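Local structure of mediator of RNA polymerase II transcription subunit 18 (Schizosaccharomyces pombe, 3C0T) at residues Glu16-Val19 against Asn20-Lys24; Gly107-Thr110 against Glu111-Lys115; Glu130-Phe134 against Asp135-Arg139. The protein serves as a component of the Mediator coactivator complex, which bridges gene-specific regulatory proteins and the basal RNA polymerase II transcription machinery. All blocks are in the same frame, centred on the assembly; numbering follows the deposited sequence.

How the interactions relate
Interactions 1 and 3 adjoin each other, their centres about 14 Å apart, whereas interaction 2 lies across the chain's centre from both. Interactions 1 and 3 meet at Y131 of strand 118-133: its OH is 2.8 Å from S23 OG on helix 15-25, a probable hydrogen bond, and V19 and L22 pack on the same residue. Interaction 2 is about 31 Å from interaction 1 and about 18 Å from interaction 3, measured between nearest atoms, and touches neither. It is nevertheless linked to interaction 3 in sequence, since helix 109-115 immediately precedes strand 118-133, which runs along the antiparallel sheet to the hairpin turn. All three are structural contacts of the Med18 fold.

Interaction 1: Glu16-Val19 against Asn20-Lys24; sequences EAVV and NSLSK
E16 and N20, one helical turn apart on helix 15-25, run side by side and point the same way, with the carboxylate and amide planes turned 38° from each other. The glutamate's CG lies anti to its backbone N (chi1 -168°) and the rest of its chain is extended, which carries the acid past the amide. The closest side-chain approach is therefore E16 CG to N20 ND2, 3.9 Å, and a water joins the polar ends: it donates to E16 OE1 at 2.7 Å and accepts from N20 ND2 at 3.0 Å.

On the buried side V18 and L22 form a second parallel-pointing i to i+4 pair. Here the touch is methyl to methyl, V18 CG1 against L22 CD1 at 4.0 Å. Both residues also pack on F199, while L22 and V19 reach Y131 of strand 118-133, so this is the side by which the helix sits on the sheet.

S21 turns its hydroxyl back along the helix. With OG beside its own backbone N (chi1 -70°), it donates to A17 O over 3.1 Å. The same oxygen accepts the backbone hydrogen bond from S21 N at 3.0 Å, and the two donors come from opposite faces of the carbonyl plane. Backbone N-H...O hydrogen bonds from N20 to E16, L22 to V18 and S23 to V19 repeat the i to i+4 pattern that defines an alpha helix.

The chemistry thus divides by side. Apolar branches meet the sheet and the F199 loop, whereas the acid and amide of the exposed E16-N20 pair are coupled through water and not by a direct bond. The doubly gripped A17 O shows a serine hydroxyl used within the helix, probably fixing the rotation of that side chain.

Interaction 2: Gly107-Thr110 against Glu111-Lys115; sequences GSVT and EFVEK
V109 and V113 make the apolar i to i+4 contact of the short alpha helix 109-115, in which G107 and S108 form the approach and S108 holds the N-cap position. Their side chains meet at a slant through one methyl each, CG1 to CG1, at 4.0 Å. V113 N also donates to V109 O over 3.0 Å, nearly along the C=O axis, so backbone and side chains join the same two residues. At the cap, S108 OG lies 3.6 Å from E111 CG and makes no capping bond; its rotation, anti to the backbone N (chi1 178°), turns it beside the glutamate's aliphatic chain. S108 takes part through its carbonyl: S108 O receives only weak hydrogen bonds from E111 N and F112 N, so V113 N to V109 O is the first bond of good geometry.

Further out, T110, V113 and E114 all rest on Y39 of strand 27-41, which places one side of the helix against the sheet. T110 also touches R150, and S108 touches K74, both from loops. An alanine in place of V113 would remove both methyls, and V109 CG1 would probably lose its apolar mate while Y39 lost part of its cover.

One residue further along the helix, E114 N donates to T110 O over 3.3 Å, reaching the oxygen 22° from the carbonyl plane.

Interaction 3: Glu130-Phe134 against Asp135-Arg139; sequences EYFFF and DTTVR
E130 and R139, a non-hydrogen-bonded pair of the antiparallel hairpin, are joined by a salt bridge. The arginine approaches side-on, NE and NH2 both donating to E130 OE2 at 3.0 Å. That oxygen lies in the guanidinium plane, is met on its anti side by NE and on its syn side by NH2, and both nitrogens come from one face of the carboxylate, whose plane is turned 31° from the guanidinium. R139 NH1 has a further partner, E34.

Backbone bonds set the register. Y131 and V138 exchange two backbone hydrogen bonds, N to O each way, as do F133 and T136, where the chain reverses through a type I' turn. At this turn F133 O accepts twice: T136 N reaches it from above the carbonyl plane, while T136 OG1 comes nearly end-on over 2.9 Å. The threonine's chi1 of 73° sets its hydroxyl between the backbone N and carbonyl carbon, within range of that oxygen.

Side-chain packing falls on both faces. Beside the salt bridge, T137 CG2 lies across the E130 chain, 3.3 Å from CG. On the other face, Y131 CB meets V138 CG1 at 3.7 Å, and the tyrosine hydroxyl is the group that meets S23 of helix 15-25. On this Y131-V138 face T136 also touches N188 and V192 of helix 179-196.

The hairpin thus combines backbone pairing with a charged clasp on the E130-R139 side. The two donors on OE2 probably favour an ionised carboxylate, and with E34 on NH1 the guanidinium is held between two acids, which is likely to restrict its rotation.

Interaction 1: Glu16-Val19 against Asn20-Lys24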
loop_
_atom_site.group_PDB
_atom_site.type_symbol
_atom_site.label_atom_id
_atom_site.label_comp_id
_atom_site.label_asym_id
_atom_site.label_seq_id
_atom_site.Cartn_x
_atom_site.Cartn_y
_atom_site.Cartn_z
ATOM N N GLU A 16 7.875 11.131 -14.517
ATOM C CA GLU A 16 9.273 11.017 -14.912
ATOM C C GLU A 16 10.193 11.897 -14.066
ATOM O O GLU A 16 11.202 11.427 -13.536
ATOM C CB GLU A 16 9.450 11.365 -16.394
ATOM C CG GLU A 16 10.826 10.983 -16.940
ATOM C CD GLU A 16 11.035 11.380 -18.401
ATOM O OE1 GLU A 16 11.893 10.743 -19.070
ATOM O OE2 GLU A 16 10.355 12.326 -18.869
ATOM N N ALA A 17 9.836 13.173 -13.938
ATOM C CA ALA A 17 10.644 14.122 -13.178
ATOM C C ALA A 17 10.745 13.774 -11.691
ATOM O O ALA A 17 11.813 13.917 -11.081
ATOM C CB ALA A 17 10.082 15.537 -13.349
ATOM N N VAL A 18 9.642 13.317 -11.104
ATOM C CA VAL A 18 9.651 12.978 -9.686
ATOM C C VAL A 18 10.499 11.752 -9.418
ATOM O O VAL A 18 11.259 11.713 -8.453
ATOM C CB VAL A 18 8.232 12.763 -9.156
ATOM C CG1 VAL A 18 8.279 12.174 -7.750
ATOM C CG2 VAL A 18 7.497 14.103 -9.141
ATOM N N VAL A 19 10.387 10.754 -10.282
ATOM C CA VAL A 19 11.171 9.546 -10.114
ATOM C C VAL A 19 12.651 9.883 -10.219
ATOM O O VAL A 19 13.451 9.417 -9.407
ATOM C CB VAL A 19 10.786 8.476 -11.161
ATOM C CG1 VAL A 19 11.771 7.313 -11.125
ATOM C CG2 VAL A 19 9.385 7.963 -10.852
ATOM N N ASN A 20 13.031 10.693 -11.204
ATOM C CA ASN A 20 14.441 11.061 -11.328
ATOM C C ASN A 20 14.898 11.822 -10.076
ATOM O O ASN A 20 16.022 11.629 -9.608
ATOM C CB ASN A 20 14.683 11.911 -12.578
ATOM C CG ASN A 20 14.620 11.095 -13.866
ATOM O OD1 ASN A 20 15.066 9.939 -13.912
ATOM N ND2 ASN A 20 14.083 11.702 -14.924
ATOM N N SER A 21 14.032 12.682 -9.535
ATOM C CA SER A 21 14.378 13.427 -8.323
ATOM C C SER A 21 14.577 12.446 -7.167
ATOM O O SER A 21 15.495 12.604 -6.361
ATOM C CB SER A 21 13.272 14.418 -7.950
ATOM O OG SER A 21 13.202 15.490 -8.867
ATOM N N LEU A 22 13.713 11.432 -7.096
ATOM C CA LEU A 22 13.804 10.433 -6.046
ATOM C C LEU A 22 15.085 9.620 -6.193
ATOM O O LEU A 22 15.693 9.216 -5.191
ATOM C CB LEU A 22 12.588 9.503 -6.082
ATOM C CG LEU A 22 11.214 10.080 -5.708
ATOM C CD1 LEU A 22 10.125 9.053 -6.035
ATOM C CD2 LEU A 22 11.178 10.438 -4.226
ATOM N N SER A 23 15.502 9.380 -7.436
ATOM C CA SER A 23 16.721 8.608 -7.691
ATOM C C SER A 23 17.957 9.438 -7.408
ATOM O O SER A 23 19.024 8.904 -7.114
ATOM C CB SER A 23 16.773 8.117 -9.144
ATOM O OG SER A 23 15.907 7.016 -9.345
ATOM N N LYS A 24 17.807 10.750 -7.511
ATOM C CA LYS A 24 18.912 11.656 -7.268
ATOM C C LYS A 24 19.123 11.889 -5.772
ATOM O O LYS A 24 20.252 12.101 -5.335
ATOM C CB LYS A 24 18.651 12.989 -7.973
ATOM C CG LYS A 24 19.595 14.117 -7.576
ATOM C CD LYS A 24 19.256 15.395 -8.335
ATOM C CE LYS A 24 19.882 16.633 -7.689
ATOM N NZ LYS A 24 19.264 16.954 -6.360
HETATM O O HOH W 1 14.251 10.661 -17.748
#

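Interaction 2: Gly107-Thr110 against Glu111-Lys115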
loop_
_atom_site.group_PDB
_atom_site.type_symbol
_atom_site.label_atom_id
_atom_site.label_comp_id
_atom_site.label_asym_id
_atom_site.label_seq_id
_atom_site.Cartn_x
_atom_site.Cartn_y
_atom_site.Cartn_z
ATOM N N GLY A 107 -0.059 -25.073 0.431
ATOM C CA GLY A 107 -1.276 -25.329 -0.326
ATOM C C GLY A 107 -1.984 -24.105 -0.882
ATOM O O GLY A 107 -1.530 -23.490 -1.851
ATOM N N SER A 108 -3.115 -23.756 -0.274
ATOM C CA SER A 108 -3.887 -22.599 -0.703
ATOM C C SER A 108 -4.380 -21.802 0.500
ATOM O O SER A 108 -5.422 -22.117 1.086
ATOM C CB SER A 108 -5.079 -23.042 -1.555
ATOM O OG SER A 108 -5.867 -21.929 -1.944
ATOM N N VAL A 109 -3.619 -20.773 0.861
ATOM C CA VAL A 109 -3.950 -19.908 1.985
ATOM C C VAL A 109 -5.369 -19.357 1.869
ATOM O O VAL A 109 -6.114 -19.305 2.842
ATOM C CB VAL A 109 -2.966 -18.737 2.053
ATOM C CG1 VAL A 109 -3.384 -17.767 3.145
ATOM C CG2 VAL A 109 -1.563 -19.270 2.299
ATOM N N THR A 110 -5.722 -18.939 0.663
ATOM C CA THR A 110 -7.039 -18.398 0.361
ATOM C C THR A 110 -8.169 -19.205 0.986
ATOM O O THR A 110 -9.049 -18.654 1.645
ATOM C CB THR A 110 -7.243 -18.347 -1.169
ATOM O OG1 THR A 110 -6.625 -17.163 -1.679
ATOM C CG2 THR A 110 -8.722 -18.376 -1.537
ATOM N N GLU A 111 -8.141 -20.514 0.768
ATOM C CA GLU A 111 -9.173 -21.392 1.295
ATOM C C GLU A 111 -9.100 -21.529 2.807
ATOM O O GLU A 111 -10.123 -21.698 3.473
ATOM C CB GLU A 111 -9.070 -22.754 0.614
ATOM C CG GLU A 111 -9.257 -22.641 -0.897
ATOM C CD GLU A 111 -8.962 -23.924 -1.656
ATOM O OE1 GLU A 111 -9.123 -23.916 -2.898
ATOM O OE2 GLU A 111 -8.569 -24.930 -1.022
ATOM N N PHE A 112 -7.893 -21.444 3.356
ATOM C CA PHE A 112 -7.737 -21.550 4.798
ATOM C C PHE A 112 -8.409 -20.374 5.490
ATOM O O PHE A 112 -9.049 -20.541 6.529
ATOM C CB PHE A 112 -6.263 -21.566 5.194
ATOM C CG PHE A 112 -6.042 -21.773 6.665
ATOM C CD1 PHE A 112 -5.945 -23.056 7.194
ATOM C CD2 PHE A 112 -5.958 -20.684 7.527
ATOM C CE1 PHE A 112 -5.765 -23.252 8.563
ATOM C CE2 PHE A 112 -5.780 -20.868 8.894
ATOM C CZ PHE A 112 -5.683 -22.154 9.415
ATOM N N VAL A 113 -8.264 -19.180 4.922
ATOM C CA VAL A 113 -8.874 -18.011 5.542
ATOM C C VAL A 113 -10.393 -18.071 5.430
ATOM O O VAL A 113 -11.100 -17.549 6.294
ATOM C CB VAL A 113 -8.354 -16.687 4.929
ATOM C CG1 VAL A 113 -6.830 -16.724 4.819
ATOM C CG2 VAL A 113 -8.998 -16.446 3.589
ATOM N N GLU A 114 -10.903 -18.699 4.374
ATOM C CA GLU A 114 -12.350 -18.824 4.221
ATOM C C GLU A 114 -12.840 -19.777 5.304
ATOM O O GLU A 114 -13.919 -19.586 5.864
ATOM C CB GLU A 114 -12.718 -19.366 2.837
ATOM C CG GLU A 114 -12.263 -18.477 1.698
ATOM C CD GLU A 114 -12.675 -18.997 0.330
ATOM O OE1 GLU A 114 -12.488 -20.205 0.063
ATOM O OE2 GLU A 114 -13.176 -18.191 -0.485
ATOM N N LYS A 115 -12.041 -20.801 5.598
ATOM C CA LYS A 115 -12.400 -21.763 6.634
ATOM C C LYS A 115 -12.497 -21.077 7.989
ATOM O O LYS A 115 -13.308 -21.460 8.830
ATOM C CB LYS A 115 -11.369 -22.882 6.719
ATOM C CG LYS A 115 -11.744 -24.154 5.979
ATOM C CD LYS A 115 -11.694 -23.984 4.469
ATOM C CE LYS A 115 -11.812 -25.340 3.776
ATOM N NZ LYS A 115 -11.634 -25.244 2.300
#

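Interaction 3: Glu130-Phe134 against Asp135-Arg139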
loop_
_atom_site.group_PDB
_atom_site.type_symbol
_atom_site.label_atom_id
_atom_site.label_comp_id
_atom_site.label_asym_id
_atom_site.label_seq_id
_atom_site.Cartn_x
_atom_site.Cartn_y
_atom_site.Cartn_z
ATOM N N GLU A 130 10.195 1.418 -5.092
ATOM C CA GLU A 130 10.436 1.614 -3.679
ATOM C C GLU A 130 11.858 2.103 -3.451
ATOM O O GLU A 130 12.814 1.556 -4.003
ATOM C CB GLU A 130 10.197 0.313 -2.922
ATOM C CG GLU A 130 9.691 0.530 -1.522
ATOM C CD GLU A 130 9.210 -0.751 -0.861
ATOM O OE1 GLU A 130 10.053 -1.650 -0.638
ATOM O OE2 GLU A 130 7.992 -0.853 -0.563
ATOM N N TYR A 131 11.976 3.160 -2.654
ATOM C CA TYR A 131 13.262 3.743 -2.313
ATOM C C TYR A 131 13.448 3.658 -0.798
ATOM O O TYR A 131 12.525 3.266 -0.084
ATOM C CB TYR A 131 13.321 5.205 -2.744
ATOM C CG TYR A 131 13.332 5.434 -4.236
ATOM C CD1 TYR A 131 12.145 5.446 -4.975
ATOM C CD2 TYR A 131 14.531 5.681 -4.908
ATOM C CE1 TYR A 131 12.155 5.709 -6.349
ATOM C CE2 TYR A 131 14.551 5.941 -6.278
ATOM C CZ TYR A 131 13.362 5.958 -6.987
ATOM O OH TYR A 131 13.388 6.261 -8.327
ATOM N N PHE A 132 14.637 4.018 -0.314
ATOM C CA PHE A 132 14.936 3.975 1.119
ATOM C C PHE A 132 15.874 5.116 1.490
ATOM O O PHE A 132 16.728 5.512 0.695
ATOM C CB PHE A 132 15.616 2.650 1.507
ATOM C CG PHE A 132 15.113 1.457 0.742
ATOM C CD1 PHE A 132 15.562 1.207 -0.560
ATOM C CD2 PHE A 132 14.142 0.612 1.292
ATOM C CE1 PHE A 132 15.039 0.128 -1.313
ATOM C CE2 PHE A 132 13.612 -0.469 0.551
ATOM C CZ PHE A 132 14.061 -0.708 -0.753
ATOM N N PHE A 133 15.712 5.637 2.702
ATOM C CA PHE A 133 16.564 6.707 3.209
ATOM C C PHE A 133 16.163 7.030 4.654
ATOM O O PHE A 133 14.984 6.920 5.020
ATOM C CB PHE A 133 16.446 7.952 2.323
ATOM C CG PHE A 133 17.747 8.685 2.136
ATOM C CD1 PHE A 133 18.845 8.045 1.562
ATOM C CD2 PHE A 133 17.880 10.015 2.533
ATOM C CE1 PHE A 133 20.067 8.719 1.385
ATOM C CE2 PHE A 133 19.096 10.701 2.361
ATOM C CZ PHE A 133 20.190 10.044 1.784
ATOM N N PHE A 134 17.148 7.404 5.473
ATOM C CA PHE A 134 16.908 7.733 6.878
ATOM C C PHE A 134 16.065 6.676 7.558
ATOM O O PHE A 134 15.177 7.000 8.356
ATOM C CB PHE A 134 16.205 9.089 7.006
ATOM C CG PHE A 134 17.090 10.260 6.689
ATOM C CD1 PHE A 134 16.721 11.186 5.719
ATOM C CD2 PHE A 134 18.301 10.432 7.362
ATOM C CE1 PHE A 134 17.547 12.275 5.419
ATOM C CE2 PHE A 134 19.134 11.509 7.075
ATOM C CZ PHE A 134 18.761 12.435 6.103
ATOM N N ASP A 135 16.329 5.413 7.235
ATOM C CA ASP A 135 15.579 4.313 7.825
ATOM C C ASP A 135 14.079 4.324 7.560
ATOM O O ASP A 135 13.294 3.800 8.354
ATOM C CB ASP A 135 15.801 4.282 9.327
ATOM C CG ASP A 135 16.764 3.219 9.731
ATOM O OD1 ASP A 135 17.972 3.362 9.422
ATOM O OD2 ASP A 135 16.298 2.232 10.348
ATOM N N THR A 136 13.669 4.941 6.462
ATOM C CA THR A 136 12.256 4.965 6.117
ATOM C C THR A 136 12.148 4.450 4.689
ATOM O O THR A 136 13.142 4.406 3.958
ATOM C CB THR A 136 11.660 6.390 6.170
ATOM O OG1 THR A 136 12.139 7.141 5.048
ATOM C CG2 THR A 136 12.054 7.092 7.453
ATOM N N THR A 137 10.945 4.058 4.296
ATOM C CA THR A 137 10.705 3.554 2.958
ATOM C C THR A 137 9.783 4.523 2.239
ATOM O O THR A 137 8.814 5.025 2.817
ATOM C CB THR A 137 10.025 2.171 2.994
ATOM O OG1 THR A 137 10.901 1.223 3.612
ATOM C CG2 THR A 137 9.691 1.696 1.580
ATOM N N VAL A 138 10.095 4.812 0.985
ATOM C CA VAL A 138 9.243 5.693 0.216
ATOM C C VAL A 138 8.860 4.943 -1.043
ATOM O O VAL A 138 9.703 4.586 -1.872
ATOM C CB VAL A 138 9.937 7.033 -0.089
ATOM C CG1 VAL A 138 11.420 6.852 -0.054
ATOM C CG2 VAL A 138 9.474 7.579 -1.420
ATOM N N ARG A 139 7.565 4.682 -1.155
ATOM C CA ARG A 139 7.010 3.943 -2.271
ATOM C C ARG A 139 6.142 4.853 -3.144
ATOM O O ARG A 139 5.336 5.634 -2.633
ATOM C CB ARG A 139 6.186 2.772 -1.709
ATOM C CG ARG A 139 5.352 2.024 -2.723
ATOM C CD ARG A 139 4.459 0.970 -2.063
ATOM N NE ARG A 139 5.213 -0.159 -1.525
ATOM C CZ ARG A 139 4.720 -1.390 -1.414
ATOM N NH1 ARG A 139 3.475 -1.642 -1.799
ATOM N NH2 ARG A 139 5.479 -2.377 -0.950
#